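Local coordinates for ankyrin repeat and SOCS box protein 11 (Homo sapiens, PDB 4UUC) that serves as the substrate-recognition component of a cullin-5-RING E3 ubiquitin ligase, through which proteins such as BIK are ubiquitinated and degraded, at residues A55-E58 / N59-V63; A84-N87 / V88-F92. One frame throughout, in Å; residues are numbered along the deposited sequence.

Contact 1 (A55-E58 / N59-V63); sequences ALLE and NGAHV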
loop_
_atom_site.group_PDB
_atom_site.type_symbol
_atom_site.label_atom_id
_atom_site.label_comp_id
_atom_site.label_asym_id
_atom_site.label_seq_id
_atom_site.Cartn_x
_atom_site.Cartn_y
_atom_site.Cartn_z
ATOM N N ALA A 55 -14.178 2.135 -18.825
ATOM C CA ALA A 55 -15.083 1.573 -19.821
ATOM C C ALA A 55 -15.800 0.348 -19.258
ATOM O O ALA A 55 -16.989 0.140 -19.505
ATOM C CB ALA A 55 -14.323 1.214 -21.088
ATOM N N LEU A 56 -15.074 -0.461 -18.494
ATOM C CA LEU A 56 -15.659 -1.636 -17.862
ATOM C C LEU A 56 -16.662 -1.215 -16.783
ATOM O O LEU A 56 -17.753 -1.781 -16.684
ATOM C CB LEU A 56 -14.563 -2.523 -17.264
ATOM C CG LEU A 56 -13.685 -3.262 -18.281
ATOM C CD1 LEU A 56 -12.403 -3.763 -17.634
ATOM C CD2 LEU A 56 -14.445 -4.419 -18.908
ATOM N N LEU A 57 -16.295 -0.210 -15.990
ATOM C CA LEU A 57 -17.166 0.295 -14.931
ATOM C C LEU A 57 -18.443 0.909 -15.503
ATOM O O LEU A 57 -19.525 0.743 -14.940
ATOM C CB LEU A 57 -16.423 1.328 -14.077
ATOM C CG LEU A 57 -15.374 0.720 -13.145
ATOM C CD1 LEU A 57 -14.425 1.790 -12.625
ATOM C CD2 LEU A 57 -16.036 -0.031 -11.991
ATOM N N GLU A 58 -18.305 1.612 -16.624
ATOM C CA GLU A 58 -19.443 2.228 -17.302
ATOM C C GLU A 58 -20.435 1.176 -17.787
ATOM O O GLU A 58 -21.621 1.460 -17.956
ATOM C CB GLU A 58 -18.965 3.076 -18.486
ATOM C CG GLU A 58 -18.386 4.427 -18.086
ATOM C CD GLU A 58 -17.752 5.176 -19.247
ATOM O OE1 GLU A 58 -17.455 4.550 -20.289
ATOM O OE2 GLU A 58 -17.549 6.401 -19.115
ATOM N N ASN A 59 -19.940 -0.037 -18.009
ATOM C CA ASN A 59 -20.771 -1.136 -18.482
ATOM C C ASN A 59 -21.058 -2.162 -17.383
ATOM O O ASN A 59 -21.321 -3.333 -17.662
ATOM C CB ASN A 59 -20.108 -1.804 -19.685
ATOM C CG ASN A 59 -20.196 -0.953 -20.936
ATOM O OD1 ASN A 59 -21.165 -1.041 -21.689
ATOM N ND2 ASN A 59 -19.194 -0.109 -21.155
ATOM N N GLY A 60 -21.002 -1.710 -16.134
ATOM C CA GLY A 60 -21.510 -2.488 -15.016
ATOM C C GLY A 60 -20.533 -3.407 -14.308
ATOM O O GLY A 60 -20.956 -4.293 -13.564
ATOM N N ALA A 61 -19.234 -3.213 -14.518
ATOM C CA ALA A 61 -18.234 -4.017 -13.820
ATOM C C ALA A 61 -18.383 -3.840 -12.307
ATOM O O ALA A 61 -18.757 -2.764 -11.840
ATOM C CB ALA A 61 -16.823 -3.638 -14.272
ATOM N N HIS A 62 -18.104 -4.902 -11.552
ATOM C CA HIS A 62 -18.229 -4.873 -10.095
ATOM C C HIS A 62 -17.003 -4.227 -9.452
ATOM O O HIS A 62 -15.937 -4.834 -9.370
ATOM C CB HIS A 62 -18.424 -6.288 -9.552
ATOM C CG HIS A 62 -19.660 -6.963 -10.059
ATOM N ND1 HIS A 62 -20.814 -6.272 -10.362
ATOM C CD2 HIS A 62 -19.921 -8.265 -10.327
ATOM C CE1 HIS A 62 -21.734 -7.120 -10.787
ATOM N NE2 HIS A 62 -21.216 -8.336 -10.777
ATOM N N VAL A 63 -17.174 -2.995 -8.984
ATOM C CA VAL A 63 -16.063 -2.193 -8.479
ATOM C C VAL A 63 -15.436 -2.768 -7.202
ATOM O O VAL A 63 -14.276 -2.482 -6.893
ATOM C CB VAL A 63 -16.523 -0.739 -8.212
ATOM C CG1 VAL A 63 -17.415 -0.663 -6.968
ATOM C CG2 VAL A 63 -15.323 0.195 -8.085
HETATM O O HOH W 1 -19.946 -0.430 -12.508
HETATM O O HOH W 2 -18.751 2.926 -22.236
#

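Contact 2 (A84-N87 / V88-F92); sequences ACVN and VLLEF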
loop_
_atom_site.group_PDB
_atom_site.type_symbol
_atom_site.label_atom_id
_atom_site.label_comp_id
_atom_site.label_asym_id
_atom_site.label_seq_id
_atom_site.Cartn_x
_atom_site.Cartn_y
_atom_site.Cartn_z
ATOM N N ALA A 84 -4.692 7.433 -11.286
ATOM C CA ALA A 84 -5.885 7.620 -12.104
ATOM C C ALA A 84 -6.863 6.463 -11.895
ATOM O O ALA A 84 -8.069 6.679 -11.767
ATOM C CB ALA A 84 -5.506 7.746 -13.572
ATOM N N CYS A 85 -6.340 5.239 -11.854
ATOM C CA CYS A 85 -7.169 4.064 -11.590
ATOM C C CYS A 85 -7.793 4.129 -10.200
ATOM O O CYS A 85 -8.983 3.856 -10.031
ATOM C CB CYS A 85 -6.353 2.776 -11.723
ATOM S SG CYS A 85 -6.196 2.154 -13.417
ATOM N N VAL A 86 -6.986 4.484 -9.206
ATOM C CA VAL A 86 -7.478 4.606 -7.841
ATOM C C VAL A 86 -8.640 5.596 -7.801
ATOM O O VAL A 86 -9.681 5.315 -7.211
ATOM C CB VAL A 86 -6.355 5.053 -6.873
ATOM C CG1 VAL A 86 -6.919 5.376 -5.494
ATOM C CG2 VAL A 86 -5.274 3.978 -6.780
ATOM N N ASN A 87 -8.470 6.743 -8.451
ATOM C CA ASN A 87 -9.513 7.763 -8.466
ATOM C C ASN A 87 -10.812 7.276 -9.108
ATOM O O ASN A 87 -11.884 7.454 -8.530
ATOM C CB ASN A 87 -9.024 9.017 -9.193
ATOM C CG ASN A 87 -8.091 9.861 -8.342
ATOM O OD1 ASN A 87 -8.159 9.837 -7.112
ATOM N ND2 ASN A 87 -7.217 10.617 -8.995
ATOM N N VAL A 88 -10.730 6.665 -10.290
ATOM C CA VAL A 88 -11.945 6.252 -10.995
ATOM C C VAL A 88 -12.684 5.159 -10.214
ATOM O O VAL A 88 -13.915 5.152 -10.163
ATOM C CB VAL A 88 -11.645 5.765 -12.445
ATOM C CG1 VAL A 88 -10.832 4.481 -12.462
ATOM C CG2 VAL A 88 -12.942 5.573 -13.218
ATOM N N LEU A 89 -11.940 4.250 -9.593
ATOM C CA LEU A 89 -12.547 3.217 -8.754
ATOM C C LEU A 89 -13.308 3.835 -7.579
ATOM O O LEU A 89 -14.433 3.438 -7.272
ATOM C CB LEU A 89 -11.481 2.257 -8.229
ATOM C CG LEU A 89 -10.859 1.305 -9.251
ATOM C CD1 LEU A 89 -9.656 0.608 -8.641
ATOM C CD2 LEU A 89 -11.879 0.276 -9.741
ATOM N N LEU A 90 -12.683 4.802 -6.918
ATOM C CA LEU A 90 -13.318 5.489 -5.798
ATOM C C LEU A 90 -14.544 6.274 -6.266
ATOM O O LEU A 90 -15.545 6.354 -5.552
ATOM C CB LEU A 90 -12.316 6.416 -5.105
ATOM C CG LEU A 90 -11.199 5.692 -4.346
ATOM C CD1 LEU A 90 -10.091 6.654 -3.958
ATOM C CD2 LEU A 90 -11.741 4.982 -3.112
ATOM N N GLU A 91 -14.475 6.830 -7.473
ATOM C CA GLU A 91 -15.609 7.552 -8.044
ATOM C C GLU A 91 -16.798 6.618 -8.236
ATOM O O GLU A 91 -17.946 7.014 -8.040
ATOM C CB GLU A 91 -15.227 8.199 -9.379
ATOM C CG GLU A 91 -14.327 9.418 -9.251
ATOM C CD GLU A 91 -13.714 9.833 -10.580
ATOM O OE1 GLU A 91 -14.189 9.355 -11.635
ATOM O OE2 GLU A 91 -12.753 10.633 -10.567
ATOM N N PHE A 92 -16.514 5.372 -8.608
ATOM C CA PHE A 92 -17.561 4.384 -8.859
ATOM C C PHE A 92 -17.913 3.571 -7.610
ATOM O O PHE A 92 -18.572 2.532 -7.696
ATOM C CB PHE A 92 -17.138 3.452 -9.999
ATOM C CG PHE A 92 -17.413 4.015 -11.366
ATOM C CD1 PHE A 92 -16.537 4.908 -11.955
ATOM C CD2 PHE A 92 -18.568 3.663 -12.051
ATOM C CE1 PHE A 92 -16.796 5.430 -13.204
ATOM C CE2 PHE A 92 -18.830 4.182 -13.300
ATOM C CZ PHE A 92 -17.946 5.066 -13.878
#

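Contact 1 (A55-E58 / N59-V63)
Ala61 folds back under the last turn of the helix, its CB 3.9 Å from CB of Leu56, while its backbone N bonds to Leu56 O at 3.0 Å. With Gly60 N bonded to Leu57 O, this pair of bonds makes a Schellman motif. Gly60, its C-prime residue, takes the positive phi (91°) that glycine reaches without strain. The apolar side is closely packed: Ala61 CB presses to 3.2 Å from Leu56 O, Leu57 sends CD2 across the turn to Val63, 3.9 Å from its CB, and the same methyl lies over the carbonyl of Ala61. Leu57 O and Ala61 O are also bridged by one water, which donates to both.

On the solvent side the chain is held by polar groups. The amide of Asn59 swings back beside its own backbone N (chi1 -73°), and ND2 gives Ala55 O a nearly straight bond of 2.8 Å at 174°, with the acceptor in the amide plane. Asn59 N adds a weak bond to the same oxygen. A second water takes a weak bond from ND2 and donates to Glu58 OE1, loosely tying two exposed side chains.

This turn closes helix 50-58 of ankyrin repeat 2. Leu56 and Asn59 rest on Ile24 of helix 17-26, Leu57 and Ala61 meet Leu41 of helix 40-46, and Leu57 and Val63 pack on Leu89 of helix 83-91.

Contact 2 (A84-N87 / V88-F92)
Val86 and Leu90 lie side by side and point the same way, one helical turn apart, with CG1 of Val86 3.7 Å from CD1 of Leu90. CG1 of Val86 stands opposite the backbone N about the first torsion (chi1 172°), which turns this methyl forward to its partner, while CG2 takes the place beside the N. Both residues pack on Ile120 of helix 115-123. Leu90 leans back along the helix, and its CG comes to 3.3 Å from Val86 O. Leu89 does the same one residue earlier, setting CG and CD1 against Cys85 O, but it leaves another face of the helix and packs on Pro73 and Ala77 of helix 73-80.

Val88 is turned differently. Its CG1 sits between the backbone N and the carbonyl carbon (chi1 67°) and is pressed to 3.1 Å from Cys85 O, leaving CG2 opposite the N; the side chain packs on Val50 of helix 50-58. On the exposed flank the extended chain of Glu91 also runs back, its CG 3.2 Å from Asn87 O; the carboxylate stays farther off, OE2 3.9 Å from Asn87 O.

Four regular backbone bonds join 84-87 to 88-92, from Val88 N to Ala84 O at 3.0 Å through to Glu91 N to Asn87 O at 2.9 Å. Phe92 N still bonds to Val88 O, although its backbone has left helical geometry, and that oxygen lies in plane at the edge of its ring.

Between side chains the contact is thus apolar, and its polar bonding is carried by the main chain. These backbone groups satisfy one another within the outer helix of ankyrin repeat 3, and its aliphatic side chains are left to pack against the neighbouring repeats.

Overall arrangement
Contacts 1 and 2 belong to consecutive ankyrin repeats, the second and third, and their centres are 11 Å apart. Contact 1 closes helix 50-58; contact 2 runs through helix 83-91, the equivalent helix of the next repeat. They touch directly: Leu57 CB lies 3.8 Å from Phe92 CD2, Leu57 CD1 is 4.1 Å from Val88 CG2, and Val63 packs with CG2 3.5 Å from Leu89 O. Leu57 and Val63, which meet within contact 1, thus also form its interface with contact 2. Both contacts are structural packing, and such repeat-to-repeat stacking builds the elongated ankyrin repeat domain, the part of the longer protein present in this chain.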